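Local coordinates for protein putative methyltransferase (Emericella variicolor, PDB 7DMB) that is a putative trans-acting methyltransferase of calbistrin A biosynthesis that binds S-adenosyl-L-homocysteine and probably transfers methyl groups from S-adenosylmethionine, at residues E312-G317 against P371-A376; L200-I205 against Q227-Y232; Q74-S79 against D151-I156; A63-L68 against K125-M130. All blocks are in the same frame, centred on the assembly; numbering follows the deposited sequence.

Overall arrangement
Interactions 1 and 2 belong to the same seven-stranded mixed sheet of the methyltransferase domain, their centres about 27 Å apart. Interaction 2 pairs strands 200-205 and 229-236 of the Rossmann-like half, where the side chain of Glu204 lies about 5 Å from the bound S-adenosyl-L-homocysteine; interaction 1 joins strands 306-313 and 375-382, with the side chain of Glu312 about 8 Å from the same ligand. Interactions 3 and 4 lie in the helical part, away from the annotated sites. They share helix 56-79, which meets helices 140-157 and 120-134, the centres of the two contacts about 17 Å apart. Interaction 4 approaches interaction 1 to about 6 Å between nearest atoms, whereas interactions 2 and 3 are about 44 Å apart between centres.

Interaction 1: E312-G317 against P371-A376; sequences ELSPPG and PFYYNA
Tyr373 and Ser314 meet through their hydroxyls, which their first torsions turn toward each other: CG of Tyr373 (chi1 75°) and OG of Ser314 (chi1 48°) each sit between their own backbone N and carbonyl carbon. The phenol OH then donates to Ser314 OG at 2.6 Å, with the serine oxygen at the edge of the tyrosine ring. Tyr374 meets the other segment differently. Pro315 lies across its ring at about a right angle, and the CB of Pro315 stands over one face, 4.1 Å from the Tyr374 centroid, in a CH-pi contact; CD2 of Leu313 touches the edge of that ring. Further out, CG of Pro316 packs on Phe372 CD2 at 3.7 Å. The backbones form the start of an antiparallel pairing in the mixed methyltransferase sheet. Glu312 and Ala376 are a hydrogen-bonded pair, with Ala376 N to Glu312 O at 2.9 Å; Leu313 and Asn375 follow as a non-hydrogen-bonded pair. Past the strand end, Ser314 N reaches Tyr374 O at 2.9 Å, almost straight on to the carbonyl. Glu312 OE1 bonds His286 ND1, and Asn283 reaches both the backbone N of Leu313 and OD1 of Asn375. Beyond the regular pairing, one further backbone bond, the phenol-serine bond and the proline-aromatic contacts thus continue the contact between the two segments.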
loop_
_atom_site.group_PDB
_atom_site.type_symbol
_atom_site.label_atom_id
_atom_site.label_comp_id
_atom_site.label_asym_id
_atom_site.label_seq_id
_atom_site.Cartn_x
_atom_site.Cartn_y
_atom_site.Cartn_z
ATOM N N GLU A 312 -3.074 3.031 -3.752
ATOM C CA GLU A 312 -1.769 2.665 -4.300
ATOM C C GLU A 312 -0.695 3.706 -4.002
ATOM O O GLU A 312 -0.854 4.891 -4.299
ATOM C CB GLU A 312 -1.869 2.441 -5.814
ATOM C CG GLU A 312 -2.225 1.004 -6.218
ATOM C CD GLU A 312 -1.059 0.040 -6.008
ATOM O OE1 GLU A 312 0.108 0.518 -5.901
ATOM O OE2 GLU A 312 -1.297 -1.189 -5.978
ATOM N N LEU A 313 0.423 3.236 -3.461
ATOM C CA LEU A 313 1.557 4.110 -3.184
ATOM C C LEU A 313 2.083 4.786 -4.446
ATOM O O LEU A 313 2.215 4.165 -5.505
ATOM C CB LEU A 313 2.679 3.305 -2.540
ATOM C CG LEU A 313 2.335 2.819 -1.143
ATOM C CD1 LEU A 313 3.334 1.750 -0.730
ATOM C CD2 LEU A 313 2.349 4.006 -0.192
ATOM N N SER A 314 2.366 6.074 -4.321
ATOM C CA SER A 314 3.304 6.743 -5.219
ATOM C C SER A 314 4.009 7.907 -4.506
ATOM O O SER A 314 3.983 9.041 -4.993
ATOM C CB SER A 314 2.581 7.213 -6.494
ATOM O OG SER A 314 1.372 7.915 -6.229
ATOM N N PRO A 315 4.660 7.671 -3.359
ATOM C CA PRO A 315 5.343 8.780 -2.684
ATOM C C PRO A 315 6.545 9.239 -3.484
ATOM O O PRO A 315 7.116 8.471 -4.273
ATOM C CB PRO A 315 5.775 8.152 -1.342
ATOM C CG PRO A 315 6.022 6.728 -1.685
ATOM C CD PRO A 315 4.929 6.386 -2.689
ATOM N N PRO A 316 6.953 10.498 -3.327
ATOM C CA PRO A 316 8.177 10.949 -4.017
ATOM C C PRO A 316 9.447 10.381 -3.407
ATOM O O PRO A 316 10.440 10.199 -4.123
ATOM C CB PRO A 316 8.116 12.478 -3.879
ATOM C CG PRO A 316 7.278 12.713 -2.668
ATOM C CD PRO A 316 6.243 11.600 -2.661
ATOM N N GLY A 317 9.448 10.084 -2.108
ATOM C CA GLY A 317 10.639 9.594 -1.443
ATOM C C GLY A 317 10.758 8.078 -1.502
ATOM O O GLY A 317 9.946 7.378 -2.112
ATOM N N PRO A 371 3.444 17.786 -2.212
ATOM C CA PRO A 371 3.891 16.566 -2.881
ATOM C C PRO A 371 4.186 15.395 -1.946
ATOM O O PRO A 371 4.482 14.318 -2.459
ATOM C CB PRO A 371 5.176 17.024 -3.567
ATOM C CG PRO A 371 5.756 17.977 -2.572
ATOM C CD PRO A 371 4.584 18.669 -1.897
ATOM N N PHE A 372 4.124 15.580 -0.625
ATOM C CA PHE A 372 4.598 14.552 0.306
ATOM C C PHE A 372 3.401 13.753 0.817
ATOM O O PHE A 372 2.946 13.888 1.954
ATOM C CB PHE A 372 5.431 15.173 1.428
ATOM C CG PHE A 372 6.803 15.617 0.966
ATOM C CD1 PHE A 372 7.198 16.939 1.066
ATOM C CD2 PHE A 372 7.683 14.705 0.398
ATOM C CE1 PHE A 372 8.462 17.344 0.632
ATOM C CE2 PHE A 372 8.952 15.101 -0.044
ATOM C CZ PHE A 372 9.336 16.420 0.074
ATOM N N TYR A 373 2.892 12.906 -0.066
ATOM C CA TYR A 373 1.834 11.961 0.238
ATOM C C TYR A 373 2.394 10.558 0.039
ATOM O O TYR A 373 3.477 10.377 -0.530
ATOM C CB TYR A 373 0.602 12.215 -0.645
ATOM C CG TYR A 373 0.752 11.755 -2.073
ATOM C CD1 TYR A 373 0.374 10.466 -2.467
ATOM C CD2 TYR A 373 1.286 12.600 -3.039
ATOM C CE1 TYR A 373 0.526 10.043 -3.783
ATOM C CE2 TYR A 373 1.439 12.184 -4.358
ATOM C CZ TYR A 373 1.066 10.913 -4.730
ATOM O OH TYR A 373 1.245 10.533 -6.050
ATOM N N TYR A 374 1.666 9.553 0.534
ATOM C CA TYR A 374 2.066 8.168 0.314
ATOM C C TYR A 374 1.119 7.438 -0.631
ATOM O O TYR A 374 1.545 7.024 -1.718
ATOM C CB TYR A 374 2.214 7.436 1.664
ATOM C CG TYR A 374 3.643 7.537 2.188
ATOM C CD1 TYR A 374 4.594 6.563 1.873
ATOM C CD2 TYR A 374 4.057 8.631 2.956
ATOM C CE1 TYR A 374 5.908 6.655 2.338
ATOM C CE2 TYR A 374 5.380 8.738 3.412
ATOM C CZ TYR A 374 6.297 7.745 3.101
ATOM O OH TYR A 374 7.600 7.829 3.547
ATOM N N ASN A 375 -0.167 7.330 -0.281
ATOM C CA ASN A 375 -1.169 6.618 -1.067
ATOM C C ASN A 375 -2.018 7.575 -1.910
ATOM O O ASN A 375 -2.488 8.608 -1.418
ATOM C CB ASN A 375 -2.105 5.835 -0.147
ATOM C CG ASN A 375 -1.608 4.453 0.176
ATOM O OD1 ASN A 375 -1.063 3.765 -0.670
ATOM N ND2 ASN A 375 -1.835 4.018 1.407
ATOM N N ALA A 376 -2.261 7.198 -3.166
ATOM C CA ALA A 376 -3.376 7.748 -3.938
ATOM C C ALA A 376 -4.592 6.818 -3.825
ATOM O O ALA A 376 -4.491 5.618 -4.098
ATOM C CB ALA A 376 -2.988 7.943 -5.406
#

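Interaction 2: L200-I205 against Q227-Y232; sequences LRILEI and QLYSSY
Ile202 packs against two tyrosines of segment 227-232. Its CB lies 4.1 Å from Tyr232 CD1. From there the side chain forks: CG2, anti to the backbone N, rests over one face of the Tyr232 ring, 4.2 Å from the centroid in a CH-pi contact, while CG1, beside the backbone N (chi1 -59°), carries CD1 to the CB of Tyr229 at 3.4 Å. The Tyr229 ring itself leads away, and its OH bonds the carbonyl of Asp253. Beneath these side chains the strands run parallel, with Ile202 N bonded to Ser231 O at 3.0 Å. Two residues earlier, the carbonyl of Leu200 accepts Ser230 N at 2.9 Å and, weakly, Ser231 N, where segment 227-232 turns a corner at Ser230. This is the pairing of the first beta-alpha-beta unit in the Rossmann-like fold of the S-adenosylmethionine-dependent methyltransferases: helix 211-220 links the strands, and its Val216 and Leu220 touch Tyr232 and Ile202, respectively. Further along, Glu204 extends its carboxylate to the rim of the Tyr232 ring, with the two planes 68° apart. Tyr232 OH donates to Glu204 OE1; the modelled 2.4 Å is very short, so the exact length is doubtful. Thr213 OG1 is a second partner of that oxygen. Between the two strands, a water donates to Ile202 O and, weakly, to Ser231 O; it also bonds Ser231 OG.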
loop_
_atom_site.group_PDB
_atom_site.type_symbol
_atom_site.label_atom_id
_atom_site.label_comp_id
_atom_site.label_asym_id
_atom_site.label_seq_id
_atom_site.Cartn_x
_atom_site.Cartn_y
_atom_site.Cartn_z
ATOM N N LEU A 200 -24.549 -4.491 -1.363
ATOM C CA LEU A 200 -23.295 -4.415 -2.103
ATOM C C LEU A 200 -22.583 -5.764 -2.129
ATOM O O LEU A 200 -22.452 -6.438 -1.103
ATOM C CB LEU A 200 -22.395 -3.343 -1.472
ATOM C CG LEU A 200 -21.468 -2.551 -2.402
ATOM C CD1 LEU A 200 -22.258 -1.683 -3.377
ATOM C CD2 LEU A 200 -20.455 -1.718 -1.589
ATOM N N ARG A 201 -22.157 -6.173 -3.320
ATOM C CA ARG A 201 -21.281 -7.327 -3.493
ATOM C C ARG A 201 -19.853 -6.799 -3.648
ATOM O O ARG A 201 -19.544 -6.107 -4.622
ATOM C CB ARG A 201 -21.734 -8.159 -4.696
ATOM C CG ARG A 201 -23.190 -8.651 -4.557
ATOM C CD ARG A 201 -23.771 -9.174 -5.870
ATOM N NE ARG A 201 -23.759 -8.157 -6.926
ATOM C CZ ARG A 201 -23.948 -8.415 -8.223
ATOM N NH1 ARG A 201 -24.175 -9.658 -8.623
ATOM N NH2 ARG A 201 -23.904 -7.434 -9.127
ATOM N N ILE A 202 -19.003 -7.077 -2.659
ATOM C CA ILE A 202 -17.648 -6.528 -2.585
ATOM C C ILE A 202 -16.654 -7.678 -2.648
ATOM O O ILE A 202 -16.859 -8.721 -2.015
ATOM C CB ILE A 202 -17.376 -5.705 -1.303
ATOM C CG1 ILE A 202 -18.320 -4.531 -1.156
ATOM C CG2 ILE A 202 -15.939 -5.156 -1.296
ATOM C CD1 ILE A 202 -19.277 -4.715 -0.002
ATOM N N LEU A 203 -15.572 -7.478 -3.403
ATOM C CA LEU A 203 -14.437 -8.387 -3.403
ATOM C C LEU A 203 -13.185 -7.558 -3.166
ATOM O O LEU A 203 -12.993 -6.530 -3.823
ATOM C CB LEU A 203 -14.330 -9.156 -4.721
ATOM C CG LEU A 203 -13.277 -10.271 -4.792
ATOM C CD1 LEU A 203 -13.843 -11.509 -5.489
ATOM C CD2 LEU A 203 -12.035 -9.782 -5.495
ATOM N N GLU A 204 -12.335 -7.979 -2.234
ATOM C CA GLU A 204 -11.048 -7.303 -2.046
ATOM C C GLU A 204 -9.904 -8.194 -2.539
ATOM O O GLU A 204 -9.773 -9.349 -2.104
ATOM C CB GLU A 204 -10.827 -6.896 -0.588
ATOM C CG GLU A 204 -9.443 -6.305 -0.346
ATOM C CD GLU A 204 -9.302 -5.780 1.048
ATOM O OE1 GLU A 204 -10.279 -5.923 1.820
ATOM O OE2 GLU A 204 -8.224 -5.231 1.376
ATOM N N ILE A 205 -9.103 -7.656 -3.472
ATOM C CA ILE A 205 -7.886 -8.297 -3.966
ATOM C C ILE A 205 -6.782 -8.127 -2.930
ATOM O O ILE A 205 -6.655 -7.060 -2.319
ATOM C CB ILE A 205 -7.437 -7.679 -5.312
ATOM C CG1 ILE A 205 -8.580 -7.630 -6.330
ATOM C CG2 ILE A 205 -6.211 -8.421 -5.883
ATOM C CD1 ILE A 205 -8.960 -8.972 -6.825
ATOM N N GLN A 227 -25.940 -3.524 8.125
ATOM C CA GLN A 227 -24.846 -4.034 7.300
ATOM C C GLN A 227 -25.141 -3.678 5.851
ATOM O O GLN A 227 -26.092 -4.203 5.261
ATOM C CB GLN A 227 -24.675 -5.541 7.489
ATOM C CG GLN A 227 -24.426 -5.889 8.969
ATOM C CD GLN A 227 -24.192 -7.367 9.201
ATOM O OE1 GLN A 227 -24.004 -8.130 8.253
ATOM N NE2 GLN A 227 -24.190 -7.777 10.466
ATOM N N LEU A 228 -24.340 -2.768 5.287
ATOM C CA LEU A 228 -24.653 -2.189 3.982
ATOM C C LEU A 228 -24.058 -2.991 2.830
ATOM O O LEU A 228 -23.688 -2.428 1.796
ATOM C CB LEU A 228 -24.176 -0.737 3.903
ATOM C CG LEU A 228 -24.675 0.211 4.988
ATOM C CD1 LEU A 228 -24.182 1.641 4.749
ATOM C CD2 LEU A 228 -26.200 0.152 5.063
ATOM N N TYR A 229 -23.981 -4.305 2.993
ATOM C CA TYR A 229 -23.449 -5.181 1.971
ATOM C C TYR A 229 -24.144 -6.521 2.108
ATOM O O TYR A 229 -24.613 -6.876 3.189
ATOM C CB TYR A 229 -21.926 -5.356 2.103
ATOM C CG TYR A 229 -21.468 -6.012 3.398
ATOM C CD1 TYR A 229 -21.001 -7.323 3.410
ATOM C CD2 TYR A 229 -21.512 -5.320 4.606
ATOM C CE1 TYR A 229 -20.598 -7.924 4.588
ATOM C CE2 TYR A 229 -21.089 -5.907 5.781
ATOM C CZ TYR A 229 -20.636 -7.209 5.764
ATOM O OH TYR A 229 -20.234 -7.787 6.938
ATOM N N SER A 230 -24.216 -7.257 1.002
ATOM C CA SER A 230 -24.729 -8.617 1.041
ATOM C C SER A 230 -23.620 -9.637 1.240
ATOM O O SER A 230 -23.851 -10.692 1.841
ATOM C CB SER A 230 -25.513 -8.931 -0.251
ATOM O OG SER A 230 -24.696 -8.805 -1.412
ATOM N N SER A 231 -22.412 -9.318 0.790
ATOM C CA SER A 231 -21.359 -10.310 0.672
ATOM C C SER A 231 -20.030 -9.568 0.578
ATOM O O SER A 231 -19.879 -8.674 -0.264
ATOM C CB SER A 231 -21.608 -11.177 -0.573
ATOM O OG SER A 231 -20.624 -12.166 -0.759
ATOM N N TYR A 232 -19.080 -9.928 1.437
ATOM C CA TYR A 232 -17.702 -9.446 1.328
ATOM C C TYR A 232 -16.806 -10.639 1.028
ATOM O O TYR A 232 -16.650 -11.526 1.873
ATOM C CB TYR A 232 -17.257 -8.732 2.610
ATOM C CG TYR A 232 -16.017 -7.871 2.448
ATOM C CD1 TYR A 232 -16.105 -6.486 2.496
ATOM C CD2 TYR A 232 -14.760 -8.445 2.238
ATOM C CE1 TYR A 232 -14.991 -5.690 2.337
ATOM C CE2 TYR A 232 -13.628 -7.645 2.068
ATOM C CZ TYR A 232 -13.750 -6.269 2.128
ATOM O OH TYR A 232 -12.647 -5.451 1.973
HETATM O O HOH W 1 -19.163 -10.124 -2.492
#

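Interaction 3: Q74-S79 against D151-I156; sequences QEKLKS and DNVVDI
Lys76 and Val154 cross at a slant, the lysine chain passing over one methyl of the valine. CG2 of Val154 meets Lys76 CG at 3.5 Å and lies equally near Lys76 CE, both tighter than usual van der Waals contact. The same lysine slides past Val153 in the opposite direction, and its CE is 3.9 Å from Val153 CG1. On the other branch of Val153, CG2 receives Leu77 CD2 at 3.8 Å, these two side chains set at about a right angle. CG1 of Val153 lies between the backbone N and the carbonyl carbon (chi1 59°), which leaves one methyl for the lysine and the other for the leucine. The helices run almost parallel, with 7° between their segment axes and a closest approach of 9.4 Å. Leu77 also touches Leu94 of helix 85-101, and Val154 packs on Ala80 and Arg160, tying helices 56-79 and 140-157 into the helical part of the chain. Lys76 thus gives its aliphatic stem to the valines and its ammonium to the neighbourhood of Asp151 and Tyr150: NZ is 3.5 Å from Asp151 O and forms a cation-pi interaction with the Tyr150 ring, so burying the hydrocarbon would not require burying the charge.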
loop_
_atom_site.group_PDB
_atom_site.type_symbol
_atom_site.label_atom_id
_atom_site.label_comp_id
_atom_site.label_asym_id
_atom_site.label_seq_id
_atom_site.Cartn_x
_atom_site.Cartn_y
_atom_site.Cartn_z
ATOM N N GLN A 74 25.755 0.734 5.231
ATOM C CA GLN A 74 26.690 0.806 4.110
ATOM C C GLN A 74 27.858 -0.157 4.293
ATOM O O GLN A 74 28.132 -0.993 3.426
ATOM C CB GLN A 74 27.188 2.244 3.931
ATOM C CG GLN A 74 26.069 3.201 3.534
ATOM C CD GLN A 74 25.344 2.758 2.270
ATOM O OE1 GLN A 74 25.980 2.524 1.229
ATOM N NE2 GLN A 74 24.008 2.647 2.345
ATOM N N GLU A 75 28.560 -0.057 5.422
ATOM C CA GLU A 75 29.731 -0.907 5.607
ATOM C C GLU A 75 29.325 -2.367 5.745
ATOM O O GLU A 75 30.031 -3.262 5.262
ATOM C CB GLU A 75 30.540 -0.449 6.828
ATOM C CG GLU A 75 31.852 -1.227 6.981
ATOM C CD GLU A 75 32.652 -0.848 8.218
ATOM O OE1 GLU A 75 32.447 0.261 8.759
ATOM O OE2 GLU A 75 33.495 -1.670 8.645
ATOM N N LYS A 76 28.170 -2.614 6.361
ATOM C CA LYS A 76 27.668 -3.973 6.498
ATOM C C LYS A 76 27.364 -4.579 5.129
ATOM O O LYS A 76 27.754 -5.718 4.836
ATOM C CB LYS A 76 26.418 -3.954 7.387
ATOM C CG LYS A 76 26.329 -5.093 8.376
ATOM C CD LYS A 76 25.133 -4.961 9.327
ATOM C CE LYS A 76 24.489 -6.323 9.591
ATOM N NZ LYS A 76 23.494 -6.263 10.657
ATOM N N LEU A 77 26.695 -3.814 4.268
ATOM C CA LEU A 77 26.322 -4.328 2.957
ATOM C C LEU A 77 27.550 -4.645 2.114
ATOM O O LEU A 77 27.588 -5.670 1.425
ATOM C CB LEU A 77 25.423 -3.322 2.241
ATOM C CG LEU A 77 23.933 -3.677 2.322
ATOM C CD1 LEU A 77 23.087 -2.599 1.690
ATOM C CD2 LEU A 77 23.699 -5.019 1.653
ATOM N N LYS A 78 28.577 -3.791 2.175
ATOM C CA LYS A 78 29.715 -3.943 1.272
ATOM C C LYS A 78 30.553 -5.174 1.611
ATOM O O LYS A 78 31.046 -5.859 0.713
ATOM C CB LYS A 78 30.568 -2.677 1.304
ATOM C CG LYS A 78 29.874 -1.443 0.732
ATOM C CD LYS A 78 28.898 -1.781 -0.412
ATOM C CE LYS A 78 29.641 -2.027 -1.752
ATOM N NZ LYS A 78 28.774 -2.170 -2.959
ATOM N N SER A 79 30.713 -5.487 2.892
ATOM C CA SER A 79 31.442 -6.700 3.241
ATOM C C SER A 79 30.589 -7.965 3.143
ATOM O O SER A 79 31.128 -9.069 3.303
ATOM C CB SER A 79 32.029 -6.581 4.652
ATOM O OG SER A 79 31.136 -5.917 5.527
ATOM N N ASP A 151 19.142 -4.254 10.875
ATOM C CA ASP A 151 19.643 -5.189 11.867
ATOM C C ASP A 151 19.782 -6.604 11.321
ATOM O O ASP A 151 20.466 -7.423 11.938
ATOM C CB ASP A 151 18.703 -5.165 13.078
ATOM C CG ASP A 151 19.285 -5.850 14.284
ATOM O OD1 ASP A 151 20.458 -5.593 14.637
ATOM O OD2 ASP A 151 18.560 -6.666 14.872
ATOM N N ASN A 152 19.162 -6.911 10.181
ATOM C CA ASN A 152 19.188 -8.261 9.629
ATOM C C ASN A 152 19.752 -8.319 8.217
ATOM O O ASN A 152 19.734 -9.392 7.608
ATOM C CB ASN A 152 17.779 -8.868 9.615
ATOM C CG ASN A 152 17.228 -9.084 10.983
ATOM O OD1 ASN A 152 17.457 -10.129 11.598
ATOM N ND2 ASN A 152 16.481 -8.098 11.478
ATOM N N VAL A 153 20.239 -7.202 7.680
ATOM C CA VAL A 153 20.469 -7.117 6.239
ATOM C C VAL A 153 21.442 -8.196 5.769
ATOM O O VAL A 153 21.207 -8.853 4.744
ATOM C CB VAL A 153 20.931 -5.699 5.855
ATOM C CG1 VAL A 153 22.209 -5.327 6.572
ATOM C CG2 VAL A 153 21.075 -5.589 4.346
ATOM N N VAL A 154 22.516 -8.438 6.529
ATOM C CA VAL A 154 23.506 -9.442 6.130
ATOM C C VAL A 154 22.890 -10.837 6.119
ATOM O O VAL A 154 23.012 -11.569 5.135
ATOM C CB VAL A 154 24.750 -9.386 7.039
ATOM C CG1 VAL A 154 25.639 -10.650 6.819
ATOM C CG2 VAL A 154 25.551 -8.090 6.782
ATOM N N ASP A 155 22.222 -11.227 7.207
ATOM C CA ASP A 155 21.496 -12.496 7.205
ATOM C C ASP A 155 20.507 -12.575 6.051
ATOM O O ASP A 155 20.236 -13.667 5.546
ATOM C CB ASP A 155 20.742 -12.698 8.519
ATOM C CG ASP A 155 21.642 -13.154 9.647
ATOM O OD1 ASP A 155 22.840 -13.382 9.407
ATOM O OD2 ASP A 155 21.144 -13.279 10.786
ATOM N N ILE A 156 19.958 -11.442 5.620
ATOM C CA ILE A 156 18.990 -11.484 4.531
ATOM C C ILE A 156 19.699 -11.648 3.187
ATOM O O ILE A 156 19.390 -12.575 2.425
ATOM C CB ILE A 156 18.076 -10.243 4.564
ATOM C CG1 ILE A 156 17.224 -10.235 5.844
ATOM C CG2 ILE A 156 17.187 -10.187 3.301
ATOM C CD1 ILE A 156 16.562 -8.908 6.154
#

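Interaction 4: A63-L68 against K125-M130; sequences ARMWVL and KAMNEM
Met65 and Met127 mark the nearest backbone approach, CA to CA 6.6 Å, of two helices whose segment axes come within 10.0 Å and cross at -142°, nearer antiparallel than parallel. Three methionines fill the gap. Met65 leaves its helix with CG anti to the backbone N and then bends at chi2 (74°), carrying its terminal CE to the CB of Met127 at 3.8 Å, the two side chains at about a right angle. Met130 comes from the facing helix and slides past Met65 in the opposite direction; its CE reaches Met65 CB at 3.7 Å. The sulfur of Met130 also touches two other neighbours, with Arg64 CD at 3.6 Å and Leu68 CD1 at 3.9 Å, and it meets the edge of the arginine's guanidinium. Leu68 points into the contact as well, and its CB touches Met127 CG at 3.8 Å. The contact is largely buried and made by the three methionines, Leu68 and Ala126, with the Arg64 stem at its margin. Around it, Ile143 and Trp147 of helix 140-157 touch Met65, Trp147 and Tyr150 touch Met127, and Leu115 of helix 112-117 packs on Arg64 and Leu68, placing helices 56-79 and 120-134 within a larger helical bundle.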
loop_
_atom_site.group_PDB
_atom_site.type_symbol
_atom_site.label_atom_id
_atom_site.label_comp_id
_atom_site.label_asym_id
_atom_site.label_seq_id
_atom_site.Cartn_x
_atom_site.Cartn_y
_atom_site.Cartn_z
ATOM N N ALA A 63 11.381 9.328 7.615
ATOM C CA ALA A 63 12.484 9.533 6.696
ATOM C C ALA A 63 13.800 9.575 7.455
ATOM O O ALA A 63 14.775 8.915 7.074
ATOM C CB ALA A 63 12.262 10.822 5.905
ATOM N N ARG A 64 13.823 10.339 8.554
ATOM C CA ARG A 64 14.996 10.429 9.412
ATOM C C ARG A 64 15.478 9.051 9.838
ATOM O O ARG A 64 16.687 8.773 9.825
ATOM C CB ARG A 64 14.669 11.277 10.643
ATOM C CG ARG A 64 15.797 11.359 11.659
ATOM C CD ARG A 64 15.356 12.111 12.910
ATOM N NE ARG A 64 16.427 12.212 13.894
ATOM C CZ ARG A 64 17.403 13.115 13.850
ATOM N NH1 ARG A 64 17.456 14.003 12.865
ATOM N NH2 ARG A 64 18.334 13.127 14.796
ATOM N N MET A 65 14.539 8.168 10.186
ATOM C CA MET A 65 14.908 6.862 10.712
ATOM C C MET A 65 15.480 5.965 9.628
ATOM O O MET A 65 16.526 5.335 9.827
ATOM C CB MET A 65 13.711 6.176 11.353
ATOM C CG MET A 65 14.077 4.798 11.863
ATOM S SD MET A 65 15.070 4.928 13.370
ATOM C CE MET A 65 15.458 3.222 13.722
ATOM N N TRP A 66 14.783 5.850 8.484
ATOM C CA TRP A 66 15.299 4.944 7.465
ATOM C C TRP A 66 16.576 5.491 6.852
ATOM O O TRP A 66 17.417 4.708 6.415
ATOM C CB TRP A 66 14.237 4.609 6.402
ATOM C CG TRP A 66 14.067 5.577 5.242
ATOM C CD1 TRP A 66 13.025 6.455 5.057
ATOM C CD2 TRP A 66 14.921 5.728 4.096
ATOM N NE1 TRP A 66 13.192 7.149 3.885
ATOM C CE2 TRP A 66 14.349 6.727 3.276
ATOM C CE3 TRP A 66 16.119 5.127 3.686
ATOM C CZ2 TRP A 66 14.934 7.137 2.077
ATOM C CZ3 TRP A 66 16.703 5.546 2.484
ATOM C CH2 TRP A 66 16.108 6.537 1.700
ATOM N N VAL A 67 16.766 6.815 6.852
ATOM C CA VAL A 67 18.048 7.362 6.402
ATOM C C VAL A 67 19.169 6.960 7.364
ATOM O O VAL A 67 20.278 6.609 6.943
ATOM C CB VAL A 67 17.967 8.895 6.244
ATOM C CG1 VAL A 67 19.384 9.503 6.137
ATOM C CG2 VAL A 67 17.122 9.279 5.022
ATOM N N LEU A 68 18.901 7.022 8.669
ATOM C CA LEU A 68 19.894 6.598 9.653
ATOM C C LEU A 68 20.256 5.123 9.484
ATOM O O LEU A 68 21.443 4.765 9.446
ATOM C CB LEU A 68 19.373 6.869 11.065
ATOM C CG LEU A 68 19.426 8.305 11.586
ATOM C CD1 LEU A 68 18.411 8.483 12.743
ATOM C CD2 LEU A 68 20.840 8.642 12.064
ATOM N N LYS A 125 22.829 5.287 18.716
ATOM C CA LYS A 125 22.126 5.926 19.830
ATOM C C LYS A 125 20.894 6.681 19.349
ATOM O O LYS A 125 19.830 6.620 19.977
ATOM C CB LYS A 125 23.067 6.873 20.577
ATOM C CG LYS A 125 22.431 7.573 21.803
ATOM C CD LYS A 125 23.086 8.942 22.053
ATOM C CE LYS A 125 22.651 9.547 23.372
ATOM N NZ LYS A 125 22.773 8.553 24.472
ATOM N N ALA A 126 21.024 7.402 18.236
ATOM C CA ALA A 126 19.879 8.094 17.654
ATOM C C ALA A 126 18.806 7.112 17.184
ATOM O O ALA A 126 17.616 7.327 17.429
ATOM C CB ALA A 126 20.351 8.986 16.502
ATOM N N MET A 127 19.205 6.023 16.515
ATOM C CA MET A 127 18.223 5.038 16.080
ATOM C C MET A 127 17.455 4.463 17.268
ATOM O O MET A 127 16.228 4.318 17.216
ATOM C CB MET A 127 18.905 3.923 15.277
ATOM C CG MET A 127 19.311 4.305 13.832
ATOM S SD MET A 127 20.697 3.303 13.208
ATOM C CE MET A 127 19.835 1.817 12.749
ATOM N N ASN A 128 18.145 4.185 18.374
ATOM C CA ASN A 128 17.448 3.575 19.503
ATOM C C ASN A 128 16.574 4.574 20.248
ATOM O O ASN A 128 15.535 4.186 20.806
ATOM C CB ASN A 128 18.459 2.905 20.425
ATOM C CG ASN A 128 19.002 1.623 19.820
ATOM O OD1 ASN A 128 18.263 0.883 19.172
ATOM N ND2 ASN A 128 20.292 1.369 19.999
ATOM N N GLU A 129 16.966 5.849 20.251
ATOM C CA GLU A 129 16.102 6.902 20.769
ATOM C C GLU A 129 14.816 7.027 19.955
ATOM O O GLU A 129 13.761 7.358 20.509
ATOM C CB GLU A 129 16.849 8.239 20.766
ATOM C CG GLU A 129 17.433 8.662 22.103
ATOM C CD GLU A 129 18.760 9.416 21.967
ATOM O OE1 GLU A 129 18.969 10.111 20.936
ATOM O OE2 GLU A 129 19.593 9.300 22.892
ATOM N N MET A 130 14.880 6.798 18.642
ATOM C CA MET A 130 13.676 6.929 17.830
ATOM C C MET A 130 12.730 5.750 18.058
ATOM O O MET A 130 11.509 5.936 18.161
ATOM C CB MET A 130 14.060 7.073 16.364
ATOM C CG MET A 130 14.846 8.358 16.092
ATOM S SD MET A 130 14.828 8.815 14.351
ATOM C CE MET A 130 13.090 8.606 14.015
#